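Local coordinates for DNA/pantothenate metabolism flavoprotein (Streptomyces sparsogenes DSM 40356, PDB 7CFU) that probably catalyses the oxidative decarboxylation of a cysteine residue in a peptide substrate, using flavin mononucleotide as its cofactor, at residues Leu19-Gly30 / Val50-Ala61; Tyr163-Gly171 / Gly182-Ala190. All blocks are in the same frame, centred on the assembly; numbering follows the deposited sequence.

Overall arrangement
From the N terminus the chain runs straight into contact 1, where strand 23-28 and strand 52-57 lie parallel; helix 37-48 fills the loop between them, so that the contact closes a beta-alpha-beta unit at one margin of the five-stranded sheet. After strands 101-107 and 135-139 and the helices around them, contact 2 closes a shorter loop, partly unmodelled, joining the end of strand 164-165 at the other margin to the start of helix 187-199. The two loops follow one another in series, neither nested nor crossed. The centres of contact 1 and contact 2 lie about 17 Å apart. The nearest atoms of contact 1 and contact 2 are about 8 Å apart, so they do not touch, but both reach the same sheet.

Contact 1. Residues Leu19-Gly30 / Val50-Ala61; sequences LAQVRLLWGVCG and VQEIRTVMTAQA. With FMN (flavin mononucleotide), chain Y.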
loop_
_atom_site.group_PDB
_atom_site.type_symbol
_atom_site.label_atom_id
_atom_site.label_comp_id
_atom_site.label_asym_id
_atom_site.label_seq_id
_atom_site.Cartn_x
_atom_site.Cartn_y
_atom_site.Cartn_z
ATOM N N LEU A 19 -20.391 39.906 20.856
ATOM C CA LEU A 19 -20.252 38.929 19.783
ATOM C C LEU A 19 -18.927 38.186 19.832
ATOM O O LEU A 19 -18.763 37.205 19.100
ATOM C CB LEU A 19 -20.400 39.601 18.417
ATOM C CG LEU A 19 -21.802 40.107 18.083
ATOM C CD1 LEU A 19 -21.930 40.410 16.593
ATOM C CD2 LEU A 19 -22.849 39.110 18.531
ATOM N N ALA A 20 -17.978 38.633 20.662
ATOM C CA ALA A 20 -16.656 38.022 20.702
ATOM C C ALA A 20 -16.640 36.691 21.440
ATOM O O ALA A 20 -15.693 35.916 21.267
ATOM C CB ALA A 20 -15.655 38.982 21.348
ATOM N N GLN A 21 -17.657 36.406 22.248
ATOM C CA GLN A 21 -17.756 35.138 22.956
ATOM C C GLN A 21 -18.735 34.169 22.301
ATOM O O GLN A 21 -18.930 33.065 22.817
ATOM C CB GLN A 21 -18.158 35.371 24.419
ATOM C CG GLN A 21 -17.161 36.192 25.235
ATOM C CD GLN A 21 -17.337 37.692 25.058
ATOM O OE1 GLN A 21 -18.190 38.147 24.291
ATOM N NE2 GLN A 21 -16.529 38.469 25.774
ATOM N N VAL A 22 -19.357 34.551 21.186
ATOM C CA VAL A 22 -20.248 33.636 20.485
ATOM C C VAL A 22 -19.413 32.576 19.781
ATOM O O VAL A 22 -18.477 32.892 19.031
ATOM C CB VAL A 22 -21.141 34.398 19.493
ATOM C CG1 VAL A 22 -22.010 33.428 18.698
ATOM C CG2 VAL A 22 -22.010 35.408 20.221
ATOM N N ARG A 23 -19.733 31.309 20.031
ATOM C CA ARG A 23 -19.001 30.195 19.437
ATOM C C ARG A 23 -19.661 29.837 18.109
ATOM O O ARG A 23 -20.799 29.350 18.077
ATOM C CB ARG A 23 -18.963 29.012 20.395
ATOM C CG ARG A 23 -18.194 29.333 21.668
ATOM C CD ARG A 23 -18.282 28.255 22.725
ATOM N NE ARG A 23 -19.647 27.958 23.139
ATOM C CZ ARG A 23 -19.960 27.068 24.079
ATOM N NH1 ARG A 23 -18.997 26.399 24.707
ATOM N NH2 ARG A 23 -21.234 26.847 24.394
ATOM N N LEU A 24 -18.958 30.098 17.011
ATOM C CA LEU A 24 -19.502 29.891 15.675
ATOM C C LEU A 24 -18.975 28.579 15.103
ATOM O O LEU A 24 -17.765 28.423 14.907
ATOM C CB LEU A 24 -19.142 31.065 14.763
ATOM C CG LEU A 24 -19.464 30.941 13.280
ATOM C CD1 LEU A 24 -20.961 30.790 13.085
ATOM C CD2 LEU A 24 -18.967 32.171 12.554
ATOM N N LEU A 25 -19.882 27.638 14.843
ATOM C CA LEU A 25 -19.560 26.405 14.136
ATOM C C LEU A 25 -19.936 26.570 12.668
ATOM O O LEU A 25 -21.074 26.934 12.351
ATOM C CB LEU A 25 -20.287 25.208 14.750
ATOM C CG LEU A 25 -19.916 23.830 14.195
ATOM C CD1 LEU A 25 -18.441 23.532 14.378
ATOM C CD2 LEU A 25 -20.765 22.762 14.852
ATOM N N TRP A 26 -18.993 26.277 11.781
ATOM C CA TRP A 26 -19.086 26.626 10.365
ATOM C C TRP A 26 -18.881 25.378 9.508
ATOM O O TRP A 26 -17.766 24.853 9.430
ATOM C CB TRP A 26 -18.054 27.703 10.046
ATOM C CG TRP A 26 -17.996 28.184 8.646
ATOM C CD1 TRP A 26 -18.793 27.814 7.603
ATOM C CD2 TRP A 26 -17.055 29.126 8.121
ATOM N NE1 TRP A 26 -18.400 28.467 6.455
ATOM C CE2 TRP A 26 -17.342 29.285 6.750
ATOM C CE3 TRP A 26 -16.007 29.859 8.681
ATOM C CZ2 TRP A 26 -16.619 30.145 5.934
ATOM C CZ3 TRP A 26 -15.290 30.712 7.868
ATOM C CH2 TRP A 26 -15.599 30.848 6.510
ATOM N N GLY A 27 -19.943 24.910 8.854
ATOM C CA GLY A 27 -19.846 23.758 7.958
ATOM C C GLY A 27 -19.607 24.163 6.511
ATOM O O GLY A 27 -20.231 25.092 6.003
ATOM N N VAL A 28 -18.735 23.411 5.830
ATOM C CA VAL A 28 -18.332 23.715 4.457
ATOM C C VAL A 28 -18.624 22.498 3.586
ATOM O O VAL A 28 -18.129 21.398 3.857
ATOM C CB VAL A 28 -16.844 24.101 4.349
ATOM C CG1 VAL A 28 -16.490 24.418 2.905
ATOM C CG2 VAL A 28 -16.507 25.291 5.236
ATOM N N CYS A 29 -19.418 22.695 2.538
ATOM C CA CYS A 29 -19.751 21.617 1.616
ATOM C C CYS A 29 -18.980 21.789 0.310
ATOM O O CYS A 29 -18.378 22.831 0.044
ATOM C CB CYS A 29 -21.258 21.582 1.355
ATOM S SG CYS A 29 -22.260 21.425 2.846
ATOM N N GLY A 30 -19.008 20.739 -0.512
ATOM C CA GLY A 30 -18.252 20.714 -1.749
ATOM C C GLY A 30 -18.898 21.504 -2.874
ATOM O O GLY A 30 -19.426 20.920 -3.831
ATOM N N VAL A 50 -15.950 38.031 15.608
ATOM C CA VAL A 50 -16.051 36.692 16.175
ATOM C C VAL A 50 -14.654 36.150 16.443
ATOM O O VAL A 50 -13.729 36.339 15.642
ATOM C CB VAL A 50 -16.836 35.752 15.243
ATOM C CG1 VAL A 50 -17.061 34.415 15.926
ATOM C CG2 VAL A 50 -18.152 36.386 14.832
ATOM N N GLN A 51 -14.487 35.489 17.584
ATOM C CA GLN A 51 -13.179 34.990 17.989
ATOM C C GLN A 51 -13.030 33.478 17.949
ATOM O O GLN A 51 -11.982 32.993 17.530
ATOM C CB GLN A 51 -12.842 35.509 19.393
ATOM C CG GLN A 51 -12.676 37.021 19.416
ATOM C CD GLN A 51 -12.242 37.555 20.763
ATOM O OE1 GLN A 51 -12.081 36.803 21.727
ATOM N NE2 GLN A 51 -12.071 38.870 20.843
ATOM N N GLU A 52 -14.034 32.703 18.355
ATOM C CA GLU A 52 -13.922 31.243 18.360
ATOM C C GLU A 52 -14.730 30.690 17.185
ATOM O O GLU A 52 -15.965 30.742 17.191
ATOM C CB GLU A 52 -14.399 30.632 19.677
ATOM C CG GLU A 52 -13.551 30.989 20.889
ATOM C CD GLU A 52 -14.052 30.318 22.165
ATOM O OE1 GLU A 52 -15.085 29.614 22.124
ATOM O OE2 GLU A 52 -13.423 30.517 23.223
ATOM N N ILE A 53 -14.029 30.184 16.173
ATOM C CA ILE A 53 -14.642 29.626 14.973
ATOM C C ILE A 53 -14.055 28.240 14.742
ATOM O O ILE A 53 -12.835 28.099 14.631
ATOM C CB ILE A 53 -14.410 30.521 13.744
ATOM C CG1 ILE A 53 -14.972 31.922 13.976
ATOM C CG2 ILE A 53 -15.009 29.885 12.490
ATOM C CD1 ILE A 53 -14.641 32.883 12.867
ATOM N N ARG A 54 -14.917 27.217 14.691
ATOM C CA ARG A 54 -14.517 25.852 14.353
ATOM C C ARG A 54 -15.246 25.394 13.091
ATOM O O ARG A 54 -16.446 25.646 12.935
ATOM C CB ARG A 54 -14.820 24.878 15.496
ATOM C CG ARG A 54 -14.053 25.156 16.780
ATOM C CD ARG A 54 -14.352 24.114 17.849
ATOM N NE ARG A 54 -13.547 24.342 19.047
ATOM C CZ ARG A 54 -12.304 23.898 19.221
ATOM N NH1 ARG A 54 -11.703 23.193 18.269
ATOM N NH2 ARG A 54 -11.658 24.164 20.352
ATOM N N THR A 55 -14.523 24.722 12.192
ATOM C CA THR A 55 -15.052 24.310 10.897
ATOM C C THR A 55 -15.200 22.794 10.787
ATOM O O THR A 55 -14.441 22.024 11.383
ATOM C CB THR A 55 -14.166 24.800 9.754
ATOM O OG1 THR A 55 -12.833 24.317 9.946
ATOM C CG2 THR A 55 -14.162 26.323 9.685
ATOM N N VAL A 56 -16.220 22.386 10.034
ATOM C CA VAL A 56 -16.460 21.003 9.638
ATOM C C VAL A 56 -16.582 20.977 8.120
ATOM O O VAL A 56 -17.360 21.749 7.548
ATOM C CB VAL A 56 -17.733 20.423 10.290
ATOM C CG1 VAL A 56 -17.944 18.968 9.884
ATOM C CG2 VAL A 56 -17.668 20.540 11.787
ATOM N N MET A 57 -15.792 20.124 7.467
ATOM C CA MET A 57 -15.833 19.964 6.020
ATOM C C MET A 57 -16.420 18.605 5.656
ATOM O O MET A 57 -16.122 17.596 6.304
ATOM C CB MET A 57 -14.442 20.083 5.395
ATOM C CG MET A 57 -13.730 21.397 5.685
ATOM S SD MET A 57 -12.179 21.466 4.785
ATOM C CE MET A 57 -12.737 21.949 3.158
ATOM N N THR A 58 -17.275 18.585 4.638
ATOM C CA THR A 58 -17.649 17.314 4.051
ATOM C C THR A 58 -16.433 16.699 3.362
ATOM O O THR A 58 -15.438 17.378 3.081
ATOM C CB THR A 58 -18.794 17.494 3.046
ATOM O OG1 THR A 58 -18.322 18.192 1.878
ATOM C CG2 THR A 58 -19.896 18.290 3.680
ATOM N N ALA A 59 -16.513 15.389 3.101
ATOM C CA ALA A 59 -15.430 14.724 2.381
ATOM C C ALA A 59 -15.210 15.373 1.023
ATOM O O ALA A 59 -14.073 15.470 0.547
ATOM C CB ALA A 59 -15.722 13.230 2.225
ATOM N N GLN A 60 -16.297 15.808 0.370
ATOM C CA GLN A 60 -16.163 16.444 -0.936
ATOM C C GLN A 60 -15.505 17.816 -0.831
ATOM O O GLN A 60 -14.639 18.158 -1.646
ATOM C CB GLN A 60 -17.540 16.551 -1.613
ATOM C CG GLN A 60 -17.521 17.299 -2.927
ATOM C CD GLN A 60 -17.023 16.448 -4.087
ATOM O OE1 GLN A 60 -16.216 15.535 -3.903
ATOM N NE2 GLN A 60 -17.523 16.734 -5.289
ATOM N N ALA A 61 -15.896 18.618 0.161
ATOM C CA ALA A 61 -15.230 19.904 0.362
ATOM C C ALA A 61 -13.736 19.708 0.588
ATOM O O ALA A 61 -12.903 20.411 -0.002
ATOM C CB ALA A 61 -15.855 20.647 1.542
HETATM N N1 FMN Y . -23.011 20.974 -5.962
HETATM C C2 FMN Y . -23.860 21.984 -5.577
HETATM O O2 FMN Y . -24.964 21.695 -5.142
HETATM N N3 FMN Y . -23.467 23.303 -5.661
HETATM C C4 FMN Y . -22.217 23.617 -6.155
HETATM O O4 FMN Y . -21.873 24.795 -6.241
HETATM C C4A FMN Y . -21.362 22.598 -6.559
HETATM N N5 FMN Y . -20.108 22.892 -7.045
HETATM C C5A FMN Y . -19.255 21.874 -7.421
HETATM C C6 FMN Y . -17.998 22.189 -7.911
HETATM C C7 FMN Y . -17.135 21.172 -8.293
HETATM C C7M FMN Y . -15.765 21.515 -8.821
HETATM C C8 FMN Y . -17.534 19.843 -8.199
HETATM C C8M FMN Y . -16.581 18.755 -8.631
HETATM C C9 FMN Y . -18.800 19.525 -7.712
HETATM C C9A FMN Y . -19.662 20.546 -7.324
HETATM N N10 FMN Y . -20.931 20.258 -6.845
HETATM C C10 FMN Y . -21.766 21.276 -6.452
HETATM C "C1'" FMN Y . -21.395 18.845 -6.715
HETATM C "C2'" FMN Y . -21.177 18.404 -5.277
HETATM O "O2'" FMN Y . -19.808 18.548 -4.927
HETATM C "C3'" FMN Y . -21.688 16.973 -5.107
HETATM O "O3'" FMN Y . -23.098 16.970 -5.186
HETATM C "C4'" FMN Y . -21.203 16.315 -3.806
HETATM O "O4'" FMN Y . -21.683 14.984 -3.742
HETATM C "C5'" FMN Y . -21.681 17.082 -2.586
HETATM O "O5'" FMN Y . -21.028 16.576 -1.437
HETATM P P FMN Y . -21.298 17.215 0.010
HETATM O O1P FMN Y . -21.228 16.117 1.045
HETATM O O2P FMN Y . -20.296 18.301 0.208
HETATM O O3P FMN Y . -22.682 17.826 0.107
#
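Leu24 N and Glu52 O form the first bond of an unbroken ladder of six backbone hydrogen bonds that joins the parallel strands 23-28 and 52-57. It ends with Thr58 N to Val28 O at 3.0 Å. The bonds are fairly straight; at Trp26 O the Val56 N-H comes in tilted 32° from the carbonyl plane.

Apolar contacts line both faces. On one, Trp26 turns its indole edge to Ile53, whose CG2 lies in the ring plane 3.9 Å from Trp26 CE3; with CG of Trp26 anti to the backbone N (chi1 180°), the Trp26 and Thr55 side chains lie side by side and point the same way. Further along this face, Val28 CG1 meets Ala61 CB. On the other face, Leu25 CD1 packs on Val56 CG2 at 4.0 Å.

Among the charged groups, Arg23 and Glu52 lie side by side, Glu52 OE1 resting against the aliphatic CG of Arg23, while the guanidinium of Arg23 makes a salt bridge with Asp100.

Polar contacts to the flavin mononucleotide gather where the strands end. Phosphate oxygen O2P accepts from Gly30 N at 2.8 Å and from Thr58 OG1 at 2.6 Å. The same Thr58 OG1 accepts from Ala61 N (3.0 Å), an N-cap that ties the phosphate site to the start of helix 59-65. On the ribityl chain, FMN O2' donates to Gly30 O and accepts from Gln60 NE2 at 2.9 Å, so this hydroxyl is gripped from both segments.

The pair forms part of a Rossmann-like sheet: strand 101-107 bonds to the other edge of strand 23-28, helix 37-48 covers the Trp26 face, Trp26 NE1 is hydrogen-bonded to Leu105 O of strand 101-107, and helix 123-130 packs over Leu25 and Val56.

Contact 2. Residues Tyr163-Gly171 / Gly182-Ala190; sequences YRIVEPKEG and GSLGDFQSA
Val166 points its side chain at the turn leading into helix 187-199 and fills the angle between the two segments. From CB the two methyls diverge. CG1, anti to the backbone N (chi1 177°), reaches over the backbone of the turn, lying 3.5 Å from Asp186 N and also touching the CB of Phe187. CG2 heads into the first turn of the helix, where it meets Ala190 CB at 3.6 Å. Cutting Val166 back to an alanine removes both methyls and would probably leave Ala190 CB without this apolar partner and open a gap against the Asp186 backbone.

Ala190 CB is shared: it also sits over one face of the Arg164 guanidinium, 3.5 Å above its plane and toward the rim.

Beyond Val166 the backbones come together. A water accepts from Gly185 N and donates to Val166 O at 2.7 Å, bridging the segments where they do not bond directly. Lys169 and Ser183 then form a single antiparallel hydrogen-bonded pair. Lys169 N gives Ser183 O a 2.8 Å bond, whereas the return bond from Ser183 N reaches Lys169 O from above the carbonyl plane at 3.1 Å. The Lys169 side chain bends at chi3 (-69°), bringing CE to 3.1 Å from Leu184 O. Its NZ stays 4.0 Å from Asp186 OD1, beyond a salt bridge, though the opposite charges probably attract.

The contact joins the last strand of the sheet to the C-terminal helix. Strand 135-139 bonds to Arg164 and Val166, helix 149-160 packs on Ile165, Trp146 of helix 143-146 touches Pro168, and Leu184 rests on Val140, a residue of the flavin pocket.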
loop_
_atom_site.group_PDB
_atom_site.type_symbol
_atom_site.label_atom_id
_atom_site.label_comp_id
_atom_site.label_asym_id
_atom_site.label_seq_id
_atom_site.Cartn_x
_atom_site.Cartn_y
_atom_site.Cartn_z
ATOM N N TYR A 163 -34.962 26.737 9.960
ATOM C CA TYR A 163 -33.661 27.115 9.428
ATOM C C TYR A 163 -33.785 28.363 8.556
ATOM O O TYR A 163 -34.759 28.531 7.817
ATOM C CB TYR A 163 -33.046 25.952 8.638
ATOM C CG TYR A 163 -32.671 24.775 9.528
ATOM C CD1 TYR A 163 -31.455 24.754 10.212
ATOM C CD2 TYR A 163 -33.543 23.707 9.711
ATOM C CE1 TYR A 163 -31.110 23.694 11.042
ATOM C CE2 TYR A 163 -33.211 22.640 10.547
ATOM C CZ TYR A 163 -31.990 22.641 11.204
ATOM O OH TYR A 163 -31.651 21.591 12.025
ATOM N N ARG A 164 -32.794 29.244 8.668
ATOM C CA ARG A 164 -32.697 30.443 7.843
ATOM C C ARG A 164 -31.916 30.113 6.578
ATOM O O ARG A 164 -30.729 29.767 6.644
ATOM C CB ARG A 164 -32.018 31.560 8.637
ATOM C CG ARG A 164 -31.706 32.865 7.897
ATOM C CD ARG A 164 -32.917 33.758 7.639
ATOM N NE ARG A 164 -32.490 35.075 7.163
ATOM C CZ ARG A 164 -32.226 35.387 5.898
ATOM N NH1 ARG A 164 -32.345 34.479 4.936
ATOM N NH2 ARG A 164 -31.833 36.618 5.595
ATOM N N ILE A 165 -32.577 30.223 5.432
ATOM C CA ILE A 165 -31.975 29.913 4.144
ATOM C C ILE A 165 -31.632 31.219 3.440
ATOM O O ILE A 165 -32.504 32.071 3.232
ATOM C CB ILE A 165 -32.918 29.059 3.286
ATOM C CG1 ILE A 165 -33.349 27.818 4.060
ATOM C CG2 ILE A 165 -32.254 28.691 1.964
ATOM C CD1 ILE A 165 -32.214 26.875 4.397
ATOM N N VAL A 166 -30.368 31.372 3.058
ATOM C CA VAL A 166 -29.918 32.492 2.242
ATOM C C VAL A 166 -29.851 31.993 0.810
ATOM O O VAL A 166 -28.937 31.244 0.450
ATOM C CB VAL A 166 -28.558 33.036 2.698
ATOM C CG1 VAL A 166 -28.110 34.160 1.767
ATOM C CG2 VAL A 166 -28.633 33.513 4.144
ATOM N N GLU A 167 -30.816 32.414 -0.007
ATOM C CA GLU A 167 -30.918 31.920 -1.367
ATOM C C GLU A 167 -29.728 32.399 -2.197
ATOM O O GLU A 167 -29.230 33.510 -1.992
ATOM C CB GLU A 167 -32.222 32.397 -1.999
ATOM C CG GLU A 167 -33.444 31.934 -1.234
ATOM C CD GLU A 167 -34.739 32.231 -1.959
ATOM O OE1 GLU A 167 -34.682 32.720 -3.109
ATOM O OE2 GLU A 167 -35.811 31.978 -1.370
ATOM N N PRO A 168 -29.249 31.591 -3.132
ATOM C CA PRO A 168 -28.095 32.005 -3.934
ATOM C C PRO A 168 -28.453 33.086 -4.942
ATOM O O PRO A 168 -29.621 33.325 -5.265
ATOM C CB PRO A 168 -27.677 30.715 -4.640
ATOM C CG PRO A 168 -28.919 29.916 -4.719
ATOM C CD PRO A 168 -29.679 30.221 -3.450
ATOM N N LYS A 169 -27.410 33.743 -5.442
ATOM C CA LYS A 169 -27.512 34.646 -6.571
ATOM C C LYS A 169 -27.040 33.928 -7.837
ATOM O O LYS A 169 -26.657 32.752 -7.824
ATOM C CB LYS A 169 -26.716 35.934 -6.337
ATOM C CG LYS A 169 -27.212 36.788 -5.179
ATOM C CD LYS A 169 -26.419 38.093 -5.028
ATOM C CE LYS A 169 -24.999 37.858 -4.553
ATOM N NZ LYS A 169 -24.266 39.131 -4.303
ATOM N N GLU A 170 -27.042 34.667 -8.942
ATOM C CA GLU A 170 -26.764 34.140 -10.274
ATOM C C GLU A 170 -25.521 34.866 -10.769
ATOM O O GLU A 170 -25.617 35.882 -11.461
ATOM C CB GLU A 170 -27.970 34.368 -11.181
ATOM C CG GLU A 170 -27.996 33.565 -12.490
ATOM C CD GLU A 170 -27.235 34.157 -13.660
ATOM O OE1 GLU A 170 -27.139 35.399 -13.798
ATOM O OE2 GLU A 170 -26.725 33.330 -14.450
ATOM N N GLY A 171 -24.358 34.401 -10.325
ATOM C CA GLY A 171 -23.121 35.068 -10.677
ATOM C C GLY A 171 -22.353 34.421 -11.813
ATOM O O GLY A 171 -21.445 33.624 -11.558
ATOM N N GLY A 182 -23.851 29.336 -9.897
ATOM C CA GLY A 182 -24.390 30.181 -8.850
ATOM C C GLY A 182 -23.321 30.852 -8.009
ATOM O O GLY A 182 -22.123 30.585 -8.116
ATOM N N SER A 183 -23.776 31.760 -7.148
ATOM C CA SER A 183 -22.897 32.409 -6.189
ATOM C C SER A 183 -23.665 32.634 -4.897
ATOM O O SER A 183 -24.897 32.573 -4.863
ATOM C CB SER A 183 -22.350 33.745 -6.709
ATOM O OG SER A 183 -23.411 34.627 -7.013
ATOM N N LEU A 184 -22.908 32.897 -3.835
ATOM C CA LEU A 184 -23.480 33.068 -2.509
ATOM C C LEU A 184 -24.431 34.256 -2.467
ATOM O O LEU A 184 -24.165 35.309 -3.052
ATOM C CB LEU A 184 -22.361 33.252 -1.487
ATOM C CG LEU A 184 -21.612 31.981 -1.090
ATOM C CD1 LEU A 184 -20.227 32.336 -0.568
ATOM C CD2 LEU A 184 -22.399 31.267 -0.015
ATOM N N GLY A 185 -25.541 34.084 -1.755
ATOM C CA GLY A 185 -26.477 35.167 -1.532
ATOM C C GLY A 185 -25.957 36.153 -0.509
ATOM O O GLY A 185 -24.772 36.171 -0.167
ATOM N N ASP A 186 -26.873 36.973 0.006
ATOM C CA ASP A 186 -26.524 38.014 0.972
ATOM C C ASP A 186 -26.590 37.418 2.371
ATOM O O ASP A 186 -27.565 37.568 3.108
ATOM C CB ASP A 186 -27.434 39.228 0.825
ATOM C CG ASP A 186 -27.202 39.973 -0.479
ATOM O OD1 ASP A 186 -26.021 40.158 -0.850
ATOM O OD2 ASP A 186 -28.197 40.382 -1.122
ATOM N N PHE A 187 -25.494 36.763 2.749
ATOM C CA PHE A 187 -25.440 36.040 4.008
ATOM C C PHE A 187 -25.071 36.930 5.182
ATOM O O PHE A 187 -25.357 36.559 6.328
ATOM C CB PHE A 187 -24.423 34.896 3.915
ATOM C CG PHE A 187 -23.032 35.348 3.547
ATOM C CD1 PHE A 187 -22.157 35.822 4.518
ATOM C CD2 PHE A 187 -22.596 35.292 2.234
ATOM C CE1 PHE A 187 -20.882 36.242 4.180
ATOM C CE2 PHE A 187 -21.318 35.707 1.893
ATOM C CZ PHE A 187 -20.462 36.184 2.864
ATOM N N GLN A 188 -24.434 38.080 4.926
ATOM C CA GLN A 188 -23.927 38.911 6.017
ATOM C C GLN A 188 -25.041 39.318 6.975
ATOM O O GLN A 188 -24.865 39.278 8.198
ATOM C CB GLN A 188 -23.212 40.138 5.456
ATOM C CG GLN A 188 -22.007 39.791 4.601
ATOM C CD GLN A 188 -21.086 40.977 4.381
ATOM O OE1 GLN A 188 -21.426 42.112 4.718
ATOM N NE2 GLN A 188 -19.910 40.719 3.814
ATOM N N SER A 189 -26.198 39.702 6.438
ATOM C CA SER A 189 -27.321 40.083 7.287
ATOM C C SER A 189 -27.827 38.897 8.104
ATOM O O SER A 189 -28.113 39.031 9.302
ATOM C CB SER A 189 -28.441 40.661 6.421
ATOM O OG SER A 189 -29.610 40.904 7.182
ATOM N N ALA A 190 -27.943 37.725 7.472
ATOM C CA ALA A 190 -28.445 36.548 8.178
ATOM C C ALA A 190 -27.491 36.103 9.278
ATOM O O ALA A 190 -27.927 35.749 10.378
ATOM C CB ALA A 190 -28.686 35.409 7.188
HETATM O O HOH W 1 -26.624 31.326 -0.917
#